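Local coordinates for protein alginate lyase (Chitinophaga sp. MD30, PDB 6KCW) that cleaves the polysaccharide alginate as a calcium-containing bacterial lyase of polysaccharide lyase family 36, at residues T173-D178 / A194-T199; H166-S171 / D178-I183. All coordinates share one frame; numbering follows the deposited sequence.

Interaction 2 pairs the two strands of a beta hairpin, and interaction 1 seats the loop joining them against the chain that leaves the next strand, 188-195. The two share D178, their centres lie about 12 Å apart, and their segments alternate along the sequence. W197 links them: its NE1 lies 2.8 Å from K170 O in a weak hydrogen bond, a second weak one goes to R180 O, and its CZ2 comes within 3.5 Å of I169 CG1. I195 CG2 adds a contact with R180 N at 3.5 Å. The calcium ion is bound by N9, N11, G43 and D233, none of which belongs to either contact.

Interaction 1 (T173-D178 / A194-T199); sequences TGSNRD and AIRWTT
The R177 guanidinium lies with one face against the A194 carbonyl, whose C stands 3.5 Å above the plane, offset toward the rim. Although R177 NH2 is 2.9 Å from A194 O, the oxygen sits over the face, and the poor angle excludes a hydrogen bond. With CG anti to the backbone N (chi1 -161°), R177 sets CG beside I195 C and R196 N, and the extended run from CG to NE carries the guanidinium to A194. The R196 guanidinium instead meets S175 O obliquely: NH1 gives it a weak bond of 3.1 Å, bent to 131° at the hydrogen. The R196 chain passes N176 O, CG at 3.7 Å, and the bend at chi3 (58°) turns the guanidinium to S175 O. The opposing charge for R196 is D138, salt-bridged to NH2. An alanine at R196 would keep only CB and lose CG, CD and the guanidinium, which would probably leave S175 O without this weak donor and D138 without this ion pair, and thin the cover over N176 O. T199 CA directs a nearly linear CA-H...O contact at G174 O (3.4 Å), and one water donates to G174 O while accepting from T198 OG1. The loop is braced internally: both oxygens of D178 are met on their syn sides, OD1 by T173 N at 2.8 Å and OD2 by T173 OG1 at 2.7 Å, while N176 ND2 donates to T173 OG1 nearly in its amide plane. T173 to N176 form a type II' beta turn, closed by N176 N to T173 O at 2.9 Å, and G174 holds the positive-phi position that favours glycine. This is the loop of a beta hairpin, between strands 162-170 and 179-185, lying at the surface against the segment that leaves strand 188-195.

Interaction 2 (H166-S171 / D178-I183); sequences HVYIKS and DGRAQI
Strands 166-170 and 179-183 run antiparallel, 172° between their directions and 4.5 Å apart at their axes, with Y168/Q182 and K170/R180 as hydrogen-bonded pairs and V167/I183 and I169/A181 as non-hydrogen-bonded ones; each hydrogen-bonded pair makes two bonds, the straightest being Y168 N to Q182 O (3.0 Å, 165°). On the face carrying V167, I169, A181 and I183, V167 and I183 lie side by side, CG2 to CG1 at 4.1 Å. All four of these side chains touch L116 of strand 113-122, in the other sheet, so the hairpin contributes to the core between two antiparallel sheets, consistent with the concanavalin-like sandwich of this clan. The other face carries Y168, K170, R180 and Q182. K170 and R180 meet CB to CB at 3.7 Å. The tyrosine ring passes R180 obliquely, with Y168 CE2 4.1 Å from R180 CG and the ring plane 79° from that of the guanidinium. The bend at chi2 of R180 turns the chain aside after CG, and its NE forms a salt bridge with D192, which also accepts a weak bond from Q182 NE2. The rest of the Q182 amide leans toward H166: Q182 OE1 lies in the plane of the imidazole, at its edge, 3.5 Å from H166 CD2. H166 ND1 is hydrogen-bonded to D75, which holds the far side of the ring and would limit its rotation. Next to the K170/R180 pair, G179 CA lies 3.2 Å from K170 O, and a CB there would clash with that oxygen, consistent with glycine at this position.

Interaction 1 (T173-D178 / A194-T199)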
loop_
_atom_site.group_PDB
_atom_site.type_symbol
_atom_site.label_atom_id
_atom_site.label_comp_id
_atom_site.label_asym_id
_atom_site.label_seq_id
_atom_site.Cartn_x
_atom_site.Cartn_y
_atom_site.Cartn_z
ATOM N N THR A 173 -3.415 0.809 -22.039
ATOM C CA THR A 173 -4.414 1.340 -22.957
ATOM C C THR A 173 -5.191 0.183 -23.571
ATOM O O THR A 173 -4.601 -0.841 -23.929
ATOM C CB THR A 173 -3.779 2.150 -24.091
ATOM O OG1 THR A 173 -3.035 1.263 -24.932
ATOM C CG2 THR A 173 -2.847 3.195 -23.567
ATOM N N GLY A 174 -6.507 0.352 -23.701
ATOM C CA GLY A 174 -7.331 -0.661 -24.349
ATOM C C GLY A 174 -7.107 -2.046 -23.775
ATOM O O GLY A 174 -7.077 -2.244 -22.556
ATOM N N SER A 175 -6.955 -3.036 -24.653
ATOM C CA SER A 175 -6.640 -4.391 -24.223
ATOM C C SER A 175 -5.147 -4.694 -24.297
ATOM O O SER A 175 -4.760 -5.862 -24.191
ATOM C CB SER A 175 -7.436 -5.414 -25.042
ATOM O OG SER A 175 -8.785 -5.493 -24.586
ATOM N N ASN A 176 -4.308 -3.664 -24.444
ATOM C CA ASN A 176 -2.864 -3.821 -24.565
ATOM C C ASN A 176 -2.219 -4.054 -23.203
ATOM O O ASN A 176 -2.726 -3.629 -22.152
ATOM C CB ASN A 176 -2.215 -2.589 -25.206
ATOM C CG ASN A 176 -2.797 -2.258 -26.565
ATOM O OD1 ASN A 176 -2.720 -3.061 -27.502
ATOM N ND2 ASN A 176 -3.379 -1.066 -26.687
ATOM N N ARG A 177 -1.078 -4.734 -23.241
ATOM C CA ARG A 177 -0.239 -4.957 -22.064
ATOM C C ARG A 177 0.881 -3.929 -22.012
ATOM O O ARG A 177 2.058 -4.266 -21.964
ATOM C CB ARG A 177 0.319 -6.377 -22.077
ATOM C CG ARG A 177 0.834 -6.897 -20.735
ATOM C CD ARG A 177 1.935 -7.934 -20.944
ATOM N NE ARG A 177 2.529 -8.373 -19.681
ATOM C CZ ARG A 177 3.834 -8.590 -19.508
ATOM N NH1 ARG A 177 4.679 -8.398 -20.514
ATOM N NH2 ARG A 177 4.298 -8.987 -18.328
ATOM N N ASP A 178 0.519 -2.650 -22.043
ATOM C CA ASP A 178 1.494 -1.572 -22.078
ATOM C C ASP A 178 1.533 -0.775 -20.778
ATOM O O ASP A 178 2.203 0.260 -20.718
ATOM C CB ASP A 178 1.229 -0.659 -23.284
ATOM C CG ASP A 178 -0.196 -0.135 -23.337
ATOM O OD1 ASP A 178 -1.067 -0.637 -22.584
ATOM O OD2 ASP A 178 -0.447 0.779 -24.157
ATOM N N ALA A 194 5.794 -5.203 -17.061
ATOM C CA ALA A 194 4.706 -4.648 -17.831
ATOM C C ALA A 194 3.442 -5.413 -17.465
ATOM O O ALA A 194 3.498 -6.548 -16.984
ATOM C CB ALA A 194 5.017 -4.716 -19.327
ATOM N N ILE A 195 2.287 -4.778 -17.656
ATOM C CA ILE A 195 1.053 -5.289 -17.073
ATOM C C ILE A 195 -0.123 -4.699 -17.827
ATOM O O ILE A 195 -0.023 -3.632 -18.435
ATOM C CB ILE A 195 0.987 -4.947 -15.562
ATOM C CG1 ILE A 195 -0.005 -5.841 -14.826
ATOM C CG2 ILE A 195 0.615 -3.496 -15.368
ATOM C CD1 ILE A 195 -0.145 -5.503 -13.344
ATOM N N ARG A 196 -1.248 -5.406 -17.791
ATOM C CA ARG A 196 -2.532 -4.898 -18.246
ATOM C C ARG A 196 -3.379 -4.669 -17.005
ATOM O O ARG A 196 -3.626 -5.611 -16.244
ATOM C CB ARG A 196 -3.178 -5.890 -19.214
ATOM C CG ARG A 196 -4.600 -5.571 -19.673
ATOM C CD ARG A 196 -4.937 -6.352 -20.941
ATOM N NE ARG A 196 -4.811 -7.795 -20.749
ATOM C CZ ARG A 196 -5.293 -8.713 -21.591
ATOM N NH1 ARG A 196 -5.942 -8.352 -22.701
ATOM N NH2 ARG A 196 -5.141 -10.004 -21.315
ATOM N N TRP A 197 -3.764 -3.411 -16.765
ATOM C CA TRP A 197 -4.608 -3.074 -15.623
ATOM C C TRP A 197 -6.086 -3.205 -15.944
ATOM O O TRP A 197 -6.854 -3.737 -15.137
ATOM C CB TRP A 197 -4.357 -1.642 -15.146
ATOM C CG TRP A 197 -2.988 -1.400 -14.643
ATOM C CD1 TRP A 197 -2.001 -0.746 -15.287
ATOM C CD2 TRP A 197 -2.452 -1.805 -13.375
ATOM N NE1 TRP A 197 -0.873 -0.718 -14.510
ATOM C CE2 TRP A 197 -1.125 -1.360 -13.327
ATOM C CE3 TRP A 197 -2.973 -2.501 -12.278
ATOM C CZ2 TRP A 197 -0.294 -1.585 -12.225
ATOM C CZ3 TRP A 197 -2.156 -2.729 -11.192
ATOM C CH2 TRP A 197 -0.825 -2.273 -11.173
ATOM N N THR A 198 -6.490 -2.705 -17.109
ATOM C CA THR A 198 -7.889 -2.560 -17.467
ATOM C C THR A 198 -8.071 -2.934 -18.932
ATOM O O THR A 198 -7.131 -2.856 -19.735
ATOM C CB THR A 198 -8.361 -1.114 -17.237
ATOM O OG1 THR A 198 -7.555 -0.225 -18.017
ATOM C CG2 THR A 198 -8.211 -0.711 -15.773
ATOM N N THR A 199 -9.296 -3.352 -19.282
ATOM C CA THR A 199 -9.702 -3.370 -20.678
ATOM C C THR A 199 -10.761 -2.323 -20.997
ATOM O O THR A 199 -11.043 -2.089 -22.180
ATOM C CB THR A 199 -10.193 -4.765 -21.099
ATOM O OG1 THR A 199 -11.039 -5.320 -20.088
ATOM C CG2 THR A 199 -9.001 -5.697 -21.334
HETATM O O HOH W 1 -8.456 -0.290 -20.744
HETATM O O HOH W 2 -10.366 -3.581 -24.554
#

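Interaction 2 (H166-S171 / D178-I183)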
loop_
_atom_site.group_PDB
_atom_site.type_symbol
_atom_site.label_atom_id
_atom_site.label_comp_id
_atom_site.label_asym_id
_atom_site.label_seq_id
_atom_site.Cartn_x
_atom_site.Cartn_y
_atom_site.Cartn_z
ATOM N N HIS A 166 10.044 2.394 -3.133
ATOM C CA HIS A 166 9.645 3.150 -4.315
ATOM C C HIS A 166 8.604 2.347 -5.101
ATOM O O HIS A 166 8.793 1.149 -5.356
ATOM C CB HIS A 166 10.858 3.461 -5.202
ATOM C CG HIS A 166 10.506 4.145 -6.485
ATOM N ND1 HIS A 166 10.171 5.481 -6.547
ATOM C CD2 HIS A 166 10.405 3.673 -7.748
ATOM C CE1 HIS A 166 9.887 5.803 -7.796
ATOM N NE2 HIS A 166 10.012 4.723 -8.543
ATOM N N VAL A 167 7.504 3.001 -5.473
ATOM C CA VAL A 167 6.452 2.390 -6.280
ATOM C C VAL A 167 6.251 3.243 -7.525
ATOM O O VAL A 167 6.241 4.474 -7.444
ATOM C CB VAL A 167 5.135 2.256 -5.488
ATOM C CG1 VAL A 167 3.961 2.094 -6.419
ATOM C CG2 VAL A 167 5.214 1.100 -4.504
ATOM N N TYR A 168 6.118 2.586 -8.675
ATOM C CA TYR A 168 5.861 3.239 -9.952
ATOM C C TYR A 168 4.760 2.476 -10.665
ATOM O O TYR A 168 4.806 1.241 -10.734
ATOM C CB TYR A 168 7.115 3.272 -10.836
ATOM C CG TYR A 168 6.860 3.749 -12.254
ATOM C CD1 TYR A 168 6.282 4.987 -12.490
ATOM C CD2 TYR A 168 7.224 2.977 -13.354
ATOM C CE1 TYR A 168 6.057 5.444 -13.773
ATOM C CE2 TYR A 168 6.997 3.425 -14.654
ATOM C CZ TYR A 168 6.415 4.667 -14.850
ATOM O OH TYR A 168 6.169 5.138 -16.122
ATOM N N ILE A 169 3.786 3.203 -11.208
ATOM C CA ILE A 169 2.624 2.604 -11.861
ATOM C C ILE A 169 2.326 3.378 -13.139
ATOM O O ILE A 169 2.472 4.604 -13.192
ATOM C CB ILE A 169 1.398 2.576 -10.922
ATOM C CG1 ILE A 169 0.252 1.783 -11.542
ATOM C CG2 ILE A 169 0.921 3.978 -10.613
ATOM C CD1 ILE A 169 -0.912 1.703 -10.664
ATOM N N LYS A 170 1.931 2.652 -14.178
ATOM C CA LYS A 170 1.578 3.247 -15.460
ATOM C C LYS A 170 0.331 2.553 -15.983
ATOM O O LYS A 170 0.285 1.319 -16.036
ATOM C CB LYS A 170 2.732 3.115 -16.450
ATOM C CG LYS A 170 2.489 3.672 -17.836
ATOM C CD LYS A 170 3.548 3.090 -18.762
ATOM C CE LYS A 170 3.976 4.075 -19.832
ATOM N NZ LYS A 170 3.185 3.927 -21.077
ATOM N N SER A 171 -0.679 3.342 -16.348
ATOM C CA SER A 171 -1.878 2.799 -16.975
ATOM C C SER A 171 -1.545 2.056 -18.266
ATOM O O SER A 171 -0.589 2.388 -18.977
ATOM C CB SER A 171 -2.862 3.921 -17.287
ATOM O OG SER A 171 -3.029 4.748 -16.164
ATOM N N ASP A 178 0.519 -2.650 -22.043
ATOM C CA ASP A 178 1.494 -1.572 -22.078
ATOM C C ASP A 178 1.533 -0.775 -20.778
ATOM O O ASP A 178 2.203 0.260 -20.718
ATOM C CB ASP A 178 1.229 -0.659 -23.284
ATOM C CG ASP A 178 -0.196 -0.135 -23.337
ATOM O OD1 ASP A 178 -1.067 -0.637 -22.584
ATOM O OD2 ASP A 178 -0.447 0.779 -24.157
ATOM N N GLY A 179 0.868 -1.243 -19.726
ATOM C CA GLY A 179 0.980 -0.617 -18.426
ATOM C C GLY A 179 2.266 -1.017 -17.729
ATOM O O GLY A 179 3.168 -1.616 -18.313
ATOM N N ARG A 180 2.344 -0.686 -16.442
ATOM C CA ARG A 180 3.540 -1.006 -15.675
ATOM C C ARG A 180 3.204 -1.055 -14.194
ATOM O O ARG A 180 2.470 -0.199 -13.696
ATOM C CB ARG A 180 4.649 0.032 -15.910
ATOM C CG ARG A 180 6.036 -0.465 -15.567
ATOM C CD ARG A 180 6.714 -1.097 -16.805
ATOM N NE ARG A 180 8.146 -1.283 -16.561
ATOM C CZ ARG A 180 9.105 -0.509 -17.064
ATOM N NH1 ARG A 180 8.796 0.499 -17.869
ATOM N NH2 ARG A 180 10.379 -0.760 -16.782
ATOM N N ALA A 181 3.773 -2.035 -13.490
ATOM C CA ALA A 181 3.726 -2.087 -12.029
ATOM C C ALA A 181 5.135 -2.321 -11.499
ATOM O O ALA A 181 5.784 -3.298 -11.881
ATOM C CB ALA A 181 2.777 -3.195 -11.548
ATOM N N GLN A 182 5.607 -1.448 -10.613
ATOM C CA GLN A 182 6.980 -1.543 -10.135
ATOM C C GLN A 182 7.052 -1.272 -8.641
ATOM O O GLN A 182 6.445 -0.316 -8.147
ATOM C CB GLN A 182 7.890 -0.564 -10.885
ATOM C CG GLN A 182 9.343 -0.522 -10.396
ATOM C CD GLN A 182 10.180 0.523 -11.128
ATOM O OE1 GLN A 182 10.483 1.590 -10.587
ATOM N NE2 GLN A 182 10.556 0.217 -12.361
ATOM N N ILE A 183 7.821 -2.106 -7.931
ATOM C CA ILE A 183 8.151 -1.899 -6.522
ATOM C C ILE A 183 9.658 -2.022 -6.336
ATOM O O ILE A 183 10.251 -3.040 -6.707
ATOM C CB ILE A 183 7.439 -2.910 -5.609
ATOM C CG1 ILE A 183 5.918 -2.744 -5.697
ATOM C CG2 ILE A 183 7.933 -2.746 -4.163
ATOM C CD1 ILE A 183 5.169 -3.847 -5.032
HETATM O O HOH W 3 10.406 3.998 -11.025
#